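Local coordinates for protein alpha-amylase/trypsin inhibitor (Eleusine coracana, PDB 1B1U) that inhibits both serine proteases of the trypsin type and alpha-amylases, and may protect ragi seeds against hydrolytic enzymes of their own or of outside origin, at residues M10-N15 with R56-R61; I62-V67 with A92-L97. All blocks are in the same frame, centred on the assembly; numbering follows the deposited sequence.

Contact 1: M10-N15 with R56-R61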
ATOM      1  N   MET A  10      -1.851 -12.517 -10.537  1.00 40.63           N
ATOM      2  CA  MET A  10      -1.570 -13.523  -9.520  1.00 41.47           C
ATOM      3  C   MET A  10      -0.589 -12.950  -8.508  1.00 37.65           C
ATOM      4  O   MET A  10      -0.981 -12.601  -7.399  1.00 42.64           O
ATOM      5  CB  MET A  10      -1.003 -14.802 -10.137  1.00 44.25           C
ATOM      6  CG  MET A  10      -1.808 -16.060  -9.776  1.00 48.03           C
ATOM      7  SD  MET A  10      -2.006 -16.387  -7.981  1.00 52.59           S
ATOM      8  CE  MET A  10      -3.770 -15.953  -7.717  1.00 43.39           C
ATOM      9  N   ALA A  11       0.677 -12.839  -8.890  1.00 32.84           N
ATOM     10  CA  ALA A  11       1.692 -12.297  -7.993  1.00 29.68           C
ATOM     11  C   ALA A  11       1.149 -11.142  -7.153  1.00 27.77           C
ATOM     12  O   ALA A  11       1.492 -11.016  -5.981  1.00 28.48           O
ATOM     13  CB  ALA A  11       2.897 -11.839  -8.790  1.00 35.69           C
ATOM     14  N   ILE A  12       0.321 -10.290  -7.757  1.00 22.44           N
ATOM     15  CA  ILE A  12      -0.284  -9.169  -7.037  1.00 17.27           C
ATOM     16  C   ILE A  12      -1.797  -9.093  -7.320  1.00 19.11           C
ATOM     17  O   ILE A  12      -2.235  -9.045  -8.466  1.00 18.87           O
ATOM     18  CB  ILE A  12       0.414  -7.831  -7.387  1.00  8.56           C
ATOM     19  CG1 ILE A  12       1.811  -7.828  -6.789  1.00  3.88           C
ATOM     20  CG2 ILE A  12      -0.336  -6.675  -6.800  1.00  5.52           C
ATOM     21  CD1 ILE A  12       2.414  -6.498  -6.677  1.00  2.00           C
ATOM     22  N   PRO A  13      -2.619  -9.101  -6.262  1.00 18.36           N
ATOM     23  CA  PRO A  13      -4.058  -9.038  -6.504  1.00 18.55           C
ATOM     24  C   PRO A  13      -4.514  -7.833  -7.305  1.00 20.09           C
ATOM     25  O   PRO A  13      -3.742  -6.906  -7.565  1.00 20.62           O
ATOM     26  CB  PRO A  13      -4.660  -9.062  -5.099  1.00 16.57           C
ATOM     27  CG  PRO A  13      -3.612  -9.674  -4.254  1.00 16.69           C
ATOM     28  CD  PRO A  13      -2.317  -9.182  -4.826  1.00 14.18           C
ATOM     29  N   HIS A  14      -5.781  -7.877  -7.704  1.00 21.85           N
ATOM     30  CA  HIS A  14      -6.394  -6.800  -8.457  1.00 24.79           C
ATOM     31  C   HIS A  14      -6.835  -5.757  -7.443  1.00 24.94           C
ATOM     32  O   HIS A  14      -7.677  -6.031  -6.585  1.00 26.47           O
ATOM     33  CB  HIS A  14      -7.593  -7.328  -9.241  1.00 27.85           C
ATOM     34  CG  HIS A  14      -7.220  -7.972 -10.536  1.00 26.25           C
ATOM     35  ND1 HIS A  14      -6.788  -7.249 -11.625  1.00 26.30           N
ATOM     36  CD2 HIS A  14      -7.177  -9.274 -10.905  1.00 30.13           C
ATOM     37  CE1 HIS A  14      -6.494  -8.080 -12.610  1.00 30.98           C
ATOM     38  NE2 HIS A  14      -6.721  -9.313 -12.200  1.00 30.31           N
ATOM     39  N   ASN A  15      -6.258  -4.565  -7.565  1.00 24.97           N
ATOM     40  CA  ASN A  15      -6.507  -3.452  -6.648  1.00 25.05           C
ATOM     41  C   ASN A  15      -5.911  -3.833  -5.285  1.00 23.96           C
ATOM     42  O   ASN A  15      -6.631  -3.960  -4.288  1.00 20.36           O
ATOM     43  CB  ASN A  15      -8.005  -3.148  -6.509  1.00 20.46           C
ATOM     44  CG  ASN A  15      -8.259  -1.697  -6.126  1.00 17.54           C
ATOM     45  OD1 ASN A  15      -7.320  -0.916  -5.978  1.00 15.66           O
ATOM     46  ND2 ASN A  15      -9.520  -1.333  -5.967  1.00 16.09           N
ATOM     47  N   ARG A  56       5.779  -6.964  -2.277  1.00 19.75           N
ATOM     48  CA  ARG A  56       5.325  -5.983  -1.291  1.00 16.00           C
ATOM     49  C   ARG A  56       5.611  -4.516  -1.634  1.00  6.64           C
ATOM     50  O   ARG A  56       4.696  -3.712  -1.672  1.00  8.65           O
ATOM     51  CB  ARG A  56       5.921  -6.326   0.095  1.00 15.28           C
ATOM     52  CG  ARG A  56       4.984  -7.142   0.985  1.00 14.08           C
ATOM     53  CD  ARG A  56       5.707  -7.919   2.106  1.00  7.67           C
ATOM     54  NE  ARG A  56       4.883  -9.043   2.544  1.00  9.96           N
ATOM     55  CZ  ARG A  56       5.322 -10.112   3.206  1.00  6.48           C
ATOM     56  NH1 ARG A  56       6.602 -10.237   3.529  1.00  6.16           N
ATOM     57  NH2 ARG A  56       4.469 -11.074   3.524  1.00  4.80           N
ATOM     58  N   CYS A  57       6.871  -4.165  -1.860  1.00 10.90           N
ATOM     59  CA  CYS A  57       7.229  -2.779  -2.203  1.00 15.18           C
ATOM     60  C   CYS A  57       6.545  -2.296  -3.504  1.00 18.33           C
ATOM     61  O   CYS A  57       6.164  -1.123  -3.620  1.00 19.55           O
ATOM     62  CB  CYS A  57       8.750  -2.652  -2.370  1.00 16.83           C
ATOM     63  SG  CYS A  57       9.734  -2.565  -0.839  1.00 15.45           S
ATOM     64  N   GLU A  58       6.409  -3.197  -4.481  1.00 13.93           N
ATOM     65  CA  GLU A  58       5.773  -2.861  -5.760  1.00 13.11           C
ATOM     66  C   GLU A  58       4.296  -2.618  -5.533  1.00  9.24           C
ATOM     67  O   GLU A  58       3.725  -1.676  -6.075  1.00 10.51           O
ATOM     68  CB  GLU A  58       5.977  -4.004  -6.773  1.00 18.52           C
ATOM     69  CG  GLU A  58       5.251  -3.857  -8.125  1.00 17.29           C
ATOM     70  CD  GLU A  58       5.464  -2.506  -8.786  1.00 12.95           C
ATOM     71  OE1 GLU A  58       6.533  -1.894  -8.605  1.00 17.48           O
ATOM     72  OE2 GLU A  58       4.553  -2.052  -9.500  1.00 26.73           O
ATOM     73  N   ALA A  59       3.691  -3.481  -4.722  1.00  9.09           N
ATOM     74  CA  ALA A  59       2.275  -3.403  -4.367  1.00  8.46           C
ATOM     75  C   ALA A  59       1.940  -2.084  -3.673  1.00  9.61           C
ATOM     76  O   ALA A  59       0.827  -1.556  -3.812  1.00 11.52           O
ATOM     77  CB  ALA A  59       1.905  -4.569  -3.456  1.00  5.61           C
ATOM     78  N   VAL A  60       2.895  -1.560  -2.910  1.00 11.99           N
ATOM     79  CA  VAL A  60       2.698  -0.297  -2.207  1.00 11.20           C
ATOM     80  C   VAL A  60       2.773   0.843  -3.222  1.00  5.85           C
ATOM     81  O   VAL A  60       1.945   1.745  -3.195  1.00  3.08           O
ATOM     82  CB  VAL A  60       3.758  -0.100  -1.083  1.00 10.50           C
ATOM     83  CG1 VAL A  60       3.702   1.327  -0.529  1.00  2.00           C
ATOM     84  CG2 VAL A  60       3.487  -1.086   0.042  1.00 11.34           C
ATOM     85  N   ARG A  61       3.755   0.787  -4.117  1.00  8.23           N
ATOM     86  CA  ARG A  61       3.900   1.810  -5.156  1.00 10.55           C
ATOM     87  C   ARG A  61       2.625   1.874  -5.984  1.00  8.97           C
ATOM     88  O   ARG A  61       2.162   2.955  -6.355  1.00 10.20           O
ATOM     89  CB  ARG A  61       5.082   1.487  -6.076  1.00 10.43           C
ATOM     90  CG  ARG A  61       5.479   2.622  -7.019  1.00 10.09           C
ATOM     91  CD  ARG A  61       6.222   2.094  -8.256  1.00  6.19           C
ATOM     92  NE  ARG A  61       5.422   1.122  -8.991  1.00  2.00           N
ATOM     93  CZ  ARG A  61       4.379   1.457  -9.738  1.00  6.36           C
ATOM     94  NH1 ARG A  61       4.031   2.725  -9.843  1.00 12.32           N
ATOM     95  NH2 ARG A  61       3.662   0.534 -10.356  1.00  8.81           N
TER
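Between residues 10-15, an irregular loop ahead of helix 19-29, and residues 56-61 of helix 53-64, the closest CA atoms are those of Ile12 and Ala59, 6.9 Å apart. This is loop-on-helix packing within the disulfide-rich, mainly helical fold of the cereal trypsin/alpha-amylase inhibitors, and no hydrogen bond joins the two segments. Ile12 has an extended backbone and turns its side chain to the helix. CG1 lies anti to the carbonyl carbon (chi1 -70°) and carries CD1 onward to the helix surface, 3.8 Å from Ala59 CB. Alanine suits this place because its single methyl lets the longer isoleucine come close to the backbone. Cys55 and Ile62 of the same helix also touch Ile12.

Glu58 lends its aliphatic part to the same methyl, with CG 4.1 Å from Ile12 CD1, while its bent chain takes the carboxylate to Arg61, one turn on. The arginine grips it side-on: NE donates to Glu58 OE1, and Arg61 NH2 meets Glu58 OE2 at 2.9 Å. Each oxygen is met on its syn side, though Arg61 NE lies 28° out of the carboxylate plane at Glu58 OE1.

Contact 2: I62-V67 with A92-L97; sequences ILMDGV and AFAPKL
A helix end and a turn pack together here in the core of the prolamin-clan inhibitor fold: the last turn of helix 53-64 lies against the turn, including a short 3-10 segment, that follows helix 87-93. The backbones are closest at Met64 and Ala94, whose CA atoms are 7.2 Å apart, and the join is made entirely by apolar side chains.

Met64 carries most of it. Its CG touches Ala94 CB at 3.7 Å, and SD lies equally near that methyl. A turn about the CG-SD bond (chi3 -125°) swings the terminal methyl over to the proline ring, where Met64 CE sits 3.7 Å from Pro95 CG. An unbranched, flexible side chain is well fitted to follow two neighbouring residues in this way, and the small Ala94 allows it to approach. Pro95 presents CG and CD of its rigid ring, just where the chain has left helical geometry at Ala94; Leu117 packs on Met64 as well.

Beside this pair, Leu63 reaches across to Leu97. With CG anti to the backbone N (chi1 170°), Leu63 directs CD2 to Leu97 CD1 at 4.1 Å, and the two side chains cross at about a right angle, meeting through one methyl each. Cys20 and Tyr23 of helix 19-29 touch Leu63 and Leu97 respectively, so a third helix borders the leucine pair.

Every residue that touches across this contact is buried, and none uses a polar side-chain group to do so. Its cohesion therefore rests on dispersion forces and the exclusion of water, and shape, more than directional bonding, probably governs how the helix end and the turn fit.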
ATOM      1  N   ILE A  62       2.046   0.712  -6.267  1.00  9.29           N
ATOM      2  CA  ILE A  62       0.821   0.666  -7.059  1.00 12.69           C
ATOM      3  C   ILE A  62      -0.316   1.341  -6.303  1.00 12.62           C
ATOM      4  O   ILE A  62      -1.208   1.941  -6.907  1.00 13.53           O
ATOM      5  CB  ILE A  62       0.385  -0.793  -7.381  1.00 14.22           C
ATOM      6  CG1 ILE A  62       1.520  -1.572  -8.052  1.00 15.47           C
ATOM      7  CG2 ILE A  62      -0.835  -0.770  -8.279  1.00 13.89           C
ATOM      8  CD1 ILE A  62       1.168  -3.047  -8.347  1.00  9.31           C
ATOM      9  N   LEU A  63      -0.296   1.219  -4.975  1.00 16.51           N
ATOM     10  CA  LEU A  63      -1.327   1.825  -4.135  1.00 10.50           C
ATOM     11  C   LEU A  63      -1.258   3.331  -4.298  1.00  4.77           C
ATOM     12  O   LEU A  63      -2.276   4.004  -4.448  1.00  2.38           O
ATOM     13  CB  LEU A  63      -1.101   1.464  -2.660  1.00 13.47           C
ATOM     14  CG  LEU A  63      -1.926   2.169  -1.574  1.00 11.71           C
ATOM     15  CD1 LEU A  63      -3.434   1.938  -1.781  1.00  6.85           C
ATOM     16  CD2 LEU A  63      -1.473   1.646  -0.214  1.00 13.25           C
ATOM     17  N   MET A  64      -0.044   3.855  -4.262  1.00  2.00           N
ATOM     18  CA  MET A  64       0.151   5.283  -4.396  1.00  6.05           C
ATOM     19  C   MET A  64      -0.099   5.797  -5.811  1.00  9.03           C
ATOM     20  O   MET A  64      -1.072   6.500  -6.080  1.00  6.95           O
ATOM     21  CB  MET A  64       1.576   5.642  -3.988  1.00  8.12           C
ATOM     22  CG  MET A  64       2.113   4.858  -2.801  1.00  4.18           C
ATOM     23  SD  MET A  64       3.792   5.323  -2.413  1.00  8.39           S
ATOM     24  CE  MET A  64       4.581   3.804  -2.461  1.00  2.30           C
ATOM     25  N   ASP A  65       0.780   5.389  -6.715  1.00 14.04           N
ATOM     26  CA  ASP A  65       0.771   5.828  -8.102  1.00 14.24           C
ATOM     27  C   ASP A  65      -0.033   5.083  -9.160  1.00 15.19           C
ATOM     28  O   ASP A  65      -0.477   5.687 -10.131  1.00 19.44           O
ATOM     29  CB  ASP A  65       2.224   5.958  -8.531  1.00 13.12           C
ATOM     30  CG  ASP A  65       3.049   6.682  -7.491  1.00  8.64           C
ATOM     31  OD1 ASP A  65       2.433   7.434  -6.708  1.00 13.54           O
ATOM     32  OD2 ASP A  65       4.285   6.511  -7.440  1.00  9.53           O
ATOM     33  N   GLY A  66      -0.202   3.781  -9.012  1.00 17.15           N
ATOM     34  CA  GLY A  66      -0.998   3.068  -9.994  1.00 15.16           C
ATOM     35  C   GLY A  66      -0.288   2.172 -10.987  1.00 14.85           C
ATOM     36  O   GLY A  66       0.941   2.051 -11.016  1.00 13.11           O
ATOM     37  N   VAL A  67      -1.091   1.535 -11.827  1.00 15.98           N
ATOM     38  CA  VAL A  67      -0.548   0.631 -12.824  1.00 15.30           C
ATOM     39  C   VAL A  67      -1.610   0.223 -13.855  1.00 13.09           C
ATOM     40  O   VAL A  67      -2.821   0.318 -13.607  1.00  8.30           O
ATOM     41  CB  VAL A  67       0.066  -0.627 -12.107  1.00 15.20           C
ATOM     42  CG1 VAL A  67      -0.925  -1.777 -12.086  1.00 10.64           C
ATOM     43  CG2 VAL A  67       1.374  -1.027 -12.769  1.00 14.12           C
ATOM     44  N   ALA A  92       3.740  10.180   1.153  1.00 19.27           N
ATOM     45  CA  ALA A  92       4.904  10.222   2.042  1.00 17.47           C
ATOM     46  C   ALA A  92       4.883   9.085   3.080  1.00 15.49           C
ATOM     47  O   ALA A  92       5.923   8.537   3.417  1.00 16.37           O
ATOM     48  CB  ALA A  92       4.978  11.579   2.748  1.00 14.70           C
ATOM     49  N   PHE A  93       3.711   8.728   3.593  1.00 14.21           N
ATOM     50  CA  PHE A  93       3.662   7.652   4.569  1.00 15.29           C
ATOM     51  C   PHE A  93       3.671   6.251   3.939  1.00 15.78           C
ATOM     52  O   PHE A  93       4.501   5.422   4.298  1.00 18.21           O
ATOM     53  CB  PHE A  93       2.441   7.793   5.485  1.00 14.35           C
ATOM     54  CG  PHE A  93       2.207   6.593   6.359  1.00 10.12           C
ATOM     55  CD1 PHE A  93       3.149   6.220   7.307  1.00  3.76           C
ATOM     56  CD2 PHE A  93       1.097   5.776   6.166  1.00  9.66           C
ATOM     57  CE1 PHE A  93       3.004   5.048   8.042  1.00  2.00           C
ATOM     58  CE2 PHE A  93       0.939   4.595   6.904  1.00 12.45           C
ATOM     59  CZ  PHE A  93       1.906   4.234   7.843  1.00  2.00           C
ATOM     60  N   ALA A  94       2.751   5.998   3.007  1.00 15.16           N
ATOM     61  CA  ALA A  94       2.610   4.699   2.328  1.00 10.15           C
ATOM     62  C   ALA A  94       3.799   3.744   2.324  1.00  9.46           C
ATOM     63  O   ALA A  94       3.684   2.615   2.802  1.00  9.40           O
ATOM     64  CB  ALA A  94       2.138   4.911   0.899  1.00 15.84           C
ATOM     65  N   PRO A  95       4.950   4.161   1.759  1.00 11.67           N
ATOM     66  CA  PRO A  95       6.103   3.240   1.757  1.00 11.55           C
ATOM     67  C   PRO A  95       6.621   2.845   3.157  1.00 12.74           C
ATOM     68  O   PRO A  95       7.663   2.200   3.287  1.00  8.58           O
ATOM     69  CB  PRO A  95       7.183   3.980   0.954  1.00  8.34           C
ATOM     70  CG  PRO A  95       6.518   5.173   0.358  1.00  6.65           C
ATOM     71  CD  PRO A  95       5.256   5.448   1.110  1.00  4.96           C
ATOM     72  N   LYS A  96       5.904   3.238   4.202  1.00 13.34           N
ATOM     73  CA  LYS A  96       6.340   2.915   5.550  1.00 18.12           C
ATOM     74  C   LYS A  96       5.490   1.769   6.080  1.00 17.98           C
ATOM     75  O   LYS A  96       5.744   1.246   7.162  1.00 22.71           O
ATOM     76  CB  LYS A  96       6.212   4.141   6.475  1.00 16.35           C
ATOM     77  CG  LYS A  96       6.943   5.404   6.011  1.00 11.68           C
ATOM     78  CD  LYS A  96       8.449   5.251   6.083  1.00 10.54           C
ATOM     79  CE  LYS A  96       9.156   6.139   5.050  1.00 17.14           C
ATOM     80  NZ  LYS A  96      10.532   5.665   4.682  1.00 15.16           N
ATOM     81  N   LEU A  97       4.485   1.375   5.306  1.00 13.45           N
ATOM     82  CA  LEU A  97       3.602   0.298   5.715  1.00 11.48           C
ATOM     83  C   LEU A  97       4.344  -1.003   6.000  1.00 12.96           C
ATOM     84  O   LEU A  97       3.823  -1.893   6.668  1.00 21.40           O
ATOM     85  CB  LEU A  97       2.540   0.051   4.644  1.00  9.64           C
ATOM     86  CG  LEU A  97       1.456   1.107   4.420  1.00 10.21           C
ATOM     87  CD1 LEU A  97       0.689   0.739   3.155  1.00  9.00           C
ATOM     88  CD2 LEU A  97       0.505   1.183   5.613  1.00  9.99           C
TER

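Both contacts use helix 53-64 in succession: contact 1 sets a loop against its middle, and contact 2 joins its last turn to the turn after helix 87-93. Contact 2 lies deeper, about 5 Å from the centre of the chain against about 8 Å for contact 1 (centre to centre). Both are joined across the segments by apolar contacts alone, but contact 1, buried at Ile12 and Ala59, reaches partly exposed Glu58 and is bordered by the Glu58-Arg61 salt bridge within the helix. That pair leads on to contact 2, since Arg61 NH2 probably also donates to Gly66 O at 3.2 Å. Elsewhere on the helix, Val60 CG1 packs 3.6 Å from Ala94 O, so residues 56-61 also border 92-97.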